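Local coordinates for conjugal transfer protein-like C-terminal domain-containing protein (Enterococcus faecalis, PDB 4EC6), which is of unknown function but, as a VirB8-like conjugation protein of plasmid pIP501, probably helps build the DNA-transfer channel, this piece being its NTF2-like C-terminal domain, at residues L65-Q79 / I92-V105. Sequence-based numbering, arbitrary orientation.
Sequences LTYYFSQEKNQENYQ and ISDWKALGKTLKSV
Phe69 against Leu102 and Gln79 against Trp95 mark the two ends of a mixed aromatic and polar contact, which joins the end of helix 54-68, the loop after it and the start of helix 75-82 to the loop leading into strand 101-112 of an NTF2-like domain. At the start of that strand, Leu102 sets CD1 over the centre of the Phe69 ring, 3.9 Å from the centroid, a CH-pi contact; its CD2 lies against Phe69 CB. Tyr68 directs an edge at the face of the Trp95 six-membered ring, an offset edge-to-face pair with planes at 82° and centroids 5.7 Å apart. Tyr68 CE2 also meets Leu98 CD1 at 3.8 Å. Tyr78 lies with one face against the backbone: Ala97 N stands over the ring centre, and Lys96 C nearer the rim, 3.6 Å from Tyr78 CE2. With CG anti to the backbone N (chi1 165°), this ring reaches back across the loop, where Tyr78 OH donates to a lone pair of Tyr68 O at 2.7 Å. The Gln79 amide bonds the Ile92-Trp95 type I turn, Gln79 NE2 donating almost straight (170°) to Trp95 O at 3.1 Å and more weakly to Ser93 O. Farther along, Thr101 OG1 donates to Gln71 OE1 at 2.9 Å, tilted from the carbonyl plane. Waters fill in between the backbones: one links Tyr68 O and Ser70 O to Leu98 N, another Glu72 O to Ala97 N. Helices 54-68 and 75-82 are thus tied to the lead-in of strand 101-112, outermost in this chain; on the sheet side Phe69 packs on Leu123, Ile136 and Leu155, while Tyr68 and Trp95 both touch Pro153 of strand 147-157.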
# COMPACT_ATOMS: atom_id res chain seq x y z
N LEU A 65 11.87 7.14 0.49
CA LEU A 65 12.57 5.88 0.82
C LEU A 65 13.24 5.18 -0.39
O LEU A 65 14.30 4.58 -0.29
CB LEU A 65 11.66 4.92 1.57
CG LEU A 65 11.41 5.31 3.02
CD1 LEU A 65 10.28 4.53 3.67
CD2 LEU A 65 12.68 5.09 3.80
N THR A 66 12.58 5.26 -1.53
CA THR A 66 13.11 4.81 -2.77
C THR A 66 14.48 5.45 -3.06
O THR A 66 15.41 4.77 -3.45
CB THR A 66 12.08 5.13 -3.82
OG1 THR A 66 10.96 4.24 -3.64
CG2 THR A 66 12.63 4.95 -5.18
N TYR A 67 14.64 6.75 -2.87
CA TYR A 67 15.92 7.38 -3.13
C TYR A 67 16.92 7.18 -1.96
O TYR A 67 18.10 6.94 -2.14
CB TYR A 67 15.70 8.85 -3.50
CG TYR A 67 15.07 8.94 -4.84
CD1 TYR A 67 15.81 8.61 -6.02
CD2 TYR A 67 13.73 9.28 -4.98
CE1 TYR A 67 15.24 8.64 -7.29
CE2 TYR A 67 13.14 9.31 -6.26
CZ TYR A 67 13.91 8.99 -7.39
OH TYR A 67 13.35 9.04 -8.62
N TYR A 68 16.43 7.23 -0.75
CA TYR A 68 17.24 7.02 0.39
C TYR A 68 17.81 5.62 0.39
O TYR A 68 18.94 5.45 0.77
CB TYR A 68 16.39 7.22 1.64
CG TYR A 68 17.19 7.18 2.91
CD1 TYR A 68 18.14 8.20 3.20
CD2 TYR A 68 16.98 6.16 3.83
CE1 TYR A 68 18.88 8.15 4.37
CE2 TYR A 68 17.72 6.10 5.00
CZ TYR A 68 18.65 7.08 5.25
OH TYR A 68 19.30 7.00 6.40
N PHE A 69 17.05 4.63 -0.07
CA PHE A 69 17.58 3.26 -0.10
C PHE A 69 18.25 2.89 -1.44
O PHE A 69 18.60 1.74 -1.66
CB PHE A 69 16.54 2.21 0.32
CG PHE A 69 16.44 2.04 1.81
CD1 PHE A 69 17.21 1.07 2.47
CD2 PHE A 69 15.61 2.86 2.55
CE1 PHE A 69 17.13 0.92 3.84
CE2 PHE A 69 15.55 2.73 3.92
CZ PHE A 69 16.31 1.78 4.57
N SER A 70 18.43 3.88 -2.32
CA SER A 70 19.10 3.65 -3.56
C SER A 70 20.51 3.10 -3.28
O SER A 70 21.18 3.44 -2.28
CB SER A 70 19.22 4.94 -4.32
OG SER A 70 20.34 4.88 -5.21
N GLN A 71 20.97 2.26 -4.18
CA GLN A 71 22.30 1.73 -3.98
C GLN A 71 23.43 2.39 -4.74
O GLN A 71 24.56 1.97 -4.56
CB GLN A 71 22.28 0.23 -4.15
CG GLN A 71 21.70 -0.36 -2.91
CD GLN A 71 21.82 -1.84 -2.94
OE1 GLN A 71 20.83 -2.54 -3.11
NE2 GLN A 71 23.05 -2.34 -2.79
N GLU A 72 23.14 3.45 -5.50
CA GLU A 72 24.12 4.37 -6.09
C GLU A 72 25.42 4.58 -5.29
O GLU A 72 25.45 5.16 -4.20
CB GLU A 72 23.47 5.69 -6.42
CG GLU A 72 24.40 6.71 -7.03
CD GLU A 72 25.15 6.19 -8.25
OE1 GLU A 72 24.52 5.99 -9.30
OE2 GLU A 72 26.38 5.99 -8.18
N LYS A 73 26.52 4.10 -5.86
CA LYS A 73 27.74 4.02 -5.12
C LYS A 73 28.52 5.35 -5.17
O LYS A 73 29.32 5.63 -4.29
CB LYS A 73 28.53 2.81 -5.64
CG LYS A 73 29.88 2.56 -5.00
CD LYS A 73 29.80 1.77 -3.72
CE LYS A 73 31.06 2.13 -2.90
NZ LYS A 73 31.47 1.16 -1.85
N ASN A 74 28.25 6.17 -6.19
CA ASN A 74 28.76 7.53 -6.26
C ASN A 74 28.05 8.44 -5.24
O ASN A 74 26.89 8.80 -5.44
CB ASN A 74 28.57 8.09 -7.67
CG ASN A 74 29.23 9.46 -7.85
OD1 ASN A 74 28.66 10.51 -7.48
ND2 ASN A 74 30.44 9.47 -8.42
N GLN A 75 28.74 8.83 -4.18
CA GLN A 75 28.18 9.67 -3.13
C GLN A 75 27.52 11.00 -3.60
O GLN A 75 26.47 11.39 -3.09
CB GLN A 75 29.25 9.90 -2.05
CG GLN A 75 29.10 11.16 -1.22
CD GLN A 75 30.07 11.23 -0.05
OE1 GLN A 75 30.55 10.21 0.44
NE2 GLN A 75 30.35 12.44 0.42
N GLU A 76 28.13 11.69 -4.57
CA GLU A 76 27.50 12.92 -5.09
C GLU A 76 26.16 12.63 -5.78
O GLU A 76 25.20 13.34 -5.58
CB GLU A 76 28.44 13.75 -5.97
CG GLU A 76 29.70 14.27 -5.25
CD GLU A 76 29.41 15.31 -4.15
OE1 GLU A 76 28.60 16.24 -4.36
OE2 GLU A 76 30.02 15.22 -3.05
N ASN A 77 26.09 11.58 -6.57
CA ASN A 77 24.84 11.27 -7.23
C ASN A 77 23.75 10.76 -6.25
O ASN A 77 22.58 11.03 -6.43
CB ASN A 77 25.08 10.29 -8.39
CG ASN A 77 26.12 10.80 -9.38
OD1 ASN A 77 26.48 11.97 -9.34
ND2 ASN A 77 26.63 9.94 -10.27
N TYR A 78 24.16 10.04 -5.20
CA TYR A 78 23.24 9.47 -4.25
C TYR A 78 22.58 10.66 -3.51
O TYR A 78 21.33 10.77 -3.39
CB TYR A 78 23.96 8.49 -3.29
CG TYR A 78 23.12 8.16 -2.07
CD1 TYR A 78 22.15 7.17 -2.13
CD2 TYR A 78 23.27 8.89 -0.87
CE1 TYR A 78 21.35 6.90 -1.02
CE2 TYR A 78 22.47 8.61 0.24
CZ TYR A 78 21.52 7.61 0.15
OH TYR A 78 20.74 7.35 1.24
N GLN A 79 23.42 11.58 -3.09
CA GLN A 79 22.94 12.81 -2.54
C GLN A 79 22.10 13.65 -3.47
O GLN A 79 21.08 14.18 -3.05
CB GLN A 79 24.06 13.58 -1.96
CG GLN A 79 24.70 12.82 -0.83
CD GLN A 79 25.89 13.55 -0.37
OE1 GLN A 79 26.05 14.68 -0.80
NE2 GLN A 79 26.73 12.96 0.50
N ILE A 92 23.34 16.79 4.58
CA ILE A 92 23.33 15.50 3.88
C ILE A 92 24.68 15.24 3.23
O ILE A 92 24.84 14.26 2.49
CB ILE A 92 22.21 15.32 2.80
CG1 ILE A 92 22.38 16.33 1.67
CG2 ILE A 92 20.82 15.40 3.41
CD1 ILE A 92 21.63 15.95 0.41
N SER A 93 25.65 16.09 3.51
CA SER A 93 27.00 15.94 2.90
C SER A 93 27.70 14.58 3.18
O SER A 93 28.48 14.10 2.36
CB SER A 93 27.91 17.08 3.36
OG SER A 93 28.14 16.95 4.76
N ASP A 94 27.40 13.96 4.32
CA ASP A 94 27.96 12.61 4.64
C ASP A 94 27.03 11.36 4.40
O ASP A 94 27.41 10.26 4.74
CB ASP A 94 28.58 12.58 6.06
CG ASP A 94 29.70 13.65 6.23
OD1 ASP A 94 29.71 14.37 7.25
OD2 ASP A 94 30.58 13.79 5.32
N TRP A 95 25.85 11.52 3.81
CA TRP A 95 24.98 10.38 3.60
C TRP A 95 25.54 9.60 2.46
O TRP A 95 25.82 10.18 1.44
CB TRP A 95 23.56 10.82 3.27
CG TRP A 95 22.83 11.51 4.41
CD1 TRP A 95 23.36 12.01 5.60
CD2 TRP A 95 21.41 11.83 4.48
NE1 TRP A 95 22.39 12.55 6.36
CE2 TRP A 95 21.21 12.49 5.75
CE3 TRP A 95 20.32 11.65 3.64
CZ2 TRP A 95 19.98 12.95 6.15
CZ3 TRP A 95 19.07 12.12 4.06
CH2 TRP A 95 18.91 12.75 5.28
N LYS A 96 25.71 8.30 2.63
CA LYS A 96 26.09 7.42 1.52
C LYS A 96 25.06 6.32 1.34
O LYS A 96 24.24 6.05 2.23
CB LYS A 96 27.45 6.78 1.80
CG LYS A 96 28.62 7.74 1.84
CD LYS A 96 29.74 7.17 2.71
CE LYS A 96 30.58 8.30 3.33
NZ LYS A 96 31.39 7.89 4.52
N ALA A 97 25.13 5.65 0.18
CA ALA A 97 24.31 4.47 -0.06
C ALA A 97 24.55 3.55 1.12
O ALA A 97 25.67 3.46 1.60
CB ALA A 97 24.71 3.80 -1.36
N LEU A 98 23.50 2.92 1.63
CA LEU A 98 23.62 2.14 2.85
C LEU A 98 23.94 0.68 2.58
O LEU A 98 24.12 -0.06 3.52
CB LEU A 98 22.32 2.24 3.66
CG LEU A 98 21.81 3.60 4.12
CD1 LEU A 98 20.46 3.44 4.77
CD2 LEU A 98 22.78 4.18 5.13
N GLY A 99 24.01 0.27 1.31
CA GLY A 99 24.28 -1.13 0.95
C GLY A 99 23.18 -2.14 1.30
O GLY A 99 23.46 -3.33 1.50
N LYS A 100 21.93 -1.67 1.39
CA LYS A 100 20.78 -2.44 1.82
C LYS A 100 19.73 -2.36 0.74
O LYS A 100 19.55 -1.34 0.15
CB LYS A 100 20.27 -1.88 3.12
CG LYS A 100 21.35 -1.97 4.18
CD LYS A 100 21.04 -1.18 5.43
CE LYS A 100 20.82 -2.10 6.62
NZ LYS A 100 21.25 -1.38 7.85
N THR A 101 19.07 -3.48 0.46
CA THR A 101 18.09 -3.59 -0.59
C THR A 101 16.67 -3.61 -0.01
O THR A 101 16.34 -4.34 0.92
CB THR A 101 18.32 -4.89 -1.34
OG1 THR A 101 19.68 -4.91 -1.81
CG2 THR A 101 17.32 -5.02 -2.50
N LEU A 102 15.82 -2.80 -0.59
CA LEU A 102 14.56 -2.54 0.03
C LEU A 102 13.59 -3.51 -0.63
O LEU A 102 13.36 -3.40 -1.83
CB LEU A 102 14.21 -1.08 -0.24
CG LEU A 102 13.09 -0.42 0.51
CD1 LEU A 102 13.38 -0.34 2.01
CD2 LEU A 102 12.93 0.95 -0.11
N LYS A 103 13.06 -4.46 0.13
CA LYS A 103 12.16 -5.48 -0.46
C LYS A 103 10.70 -5.11 -0.32
O LYS A 103 9.89 -5.53 -1.13
CB LYS A 103 12.32 -6.87 0.18
CG LYS A 103 13.74 -7.42 0.23
CD LYS A 103 14.43 -7.47 -1.13
CE LYS A 103 13.76 -8.47 -2.05
NZ LYS A 103 13.83 -7.94 -3.45
N SER A 104 10.36 -4.36 0.73
CA SER A 104 8.99 -3.92 0.94
C SER A 104 8.91 -2.77 1.94
O SER A 104 9.76 -2.63 2.84
CB SER A 104 8.08 -5.08 1.36
OG SER A 104 8.09 -5.24 2.75
N VAL A 105 7.85 -1.98 1.76
CA VAL A 105 7.64 -0.82 2.58
C VAL A 105 6.19 -0.77 3.01
O VAL A 105 5.31 -0.80 2.17
CB VAL A 105 7.98 0.47 1.78
CG1 VAL A 105 7.68 1.71 2.61
CG2 VAL A 105 9.42 0.41 1.31
O HOH W 1 20.95 3.67 0.38
O HOH W 2 20.90 0.93 0.59
O HOH W 3 26.73 6.57 -1.97
O HOH W 4 32.18 13.32 2.56
O HOH W 5 22.49 7.66 3.49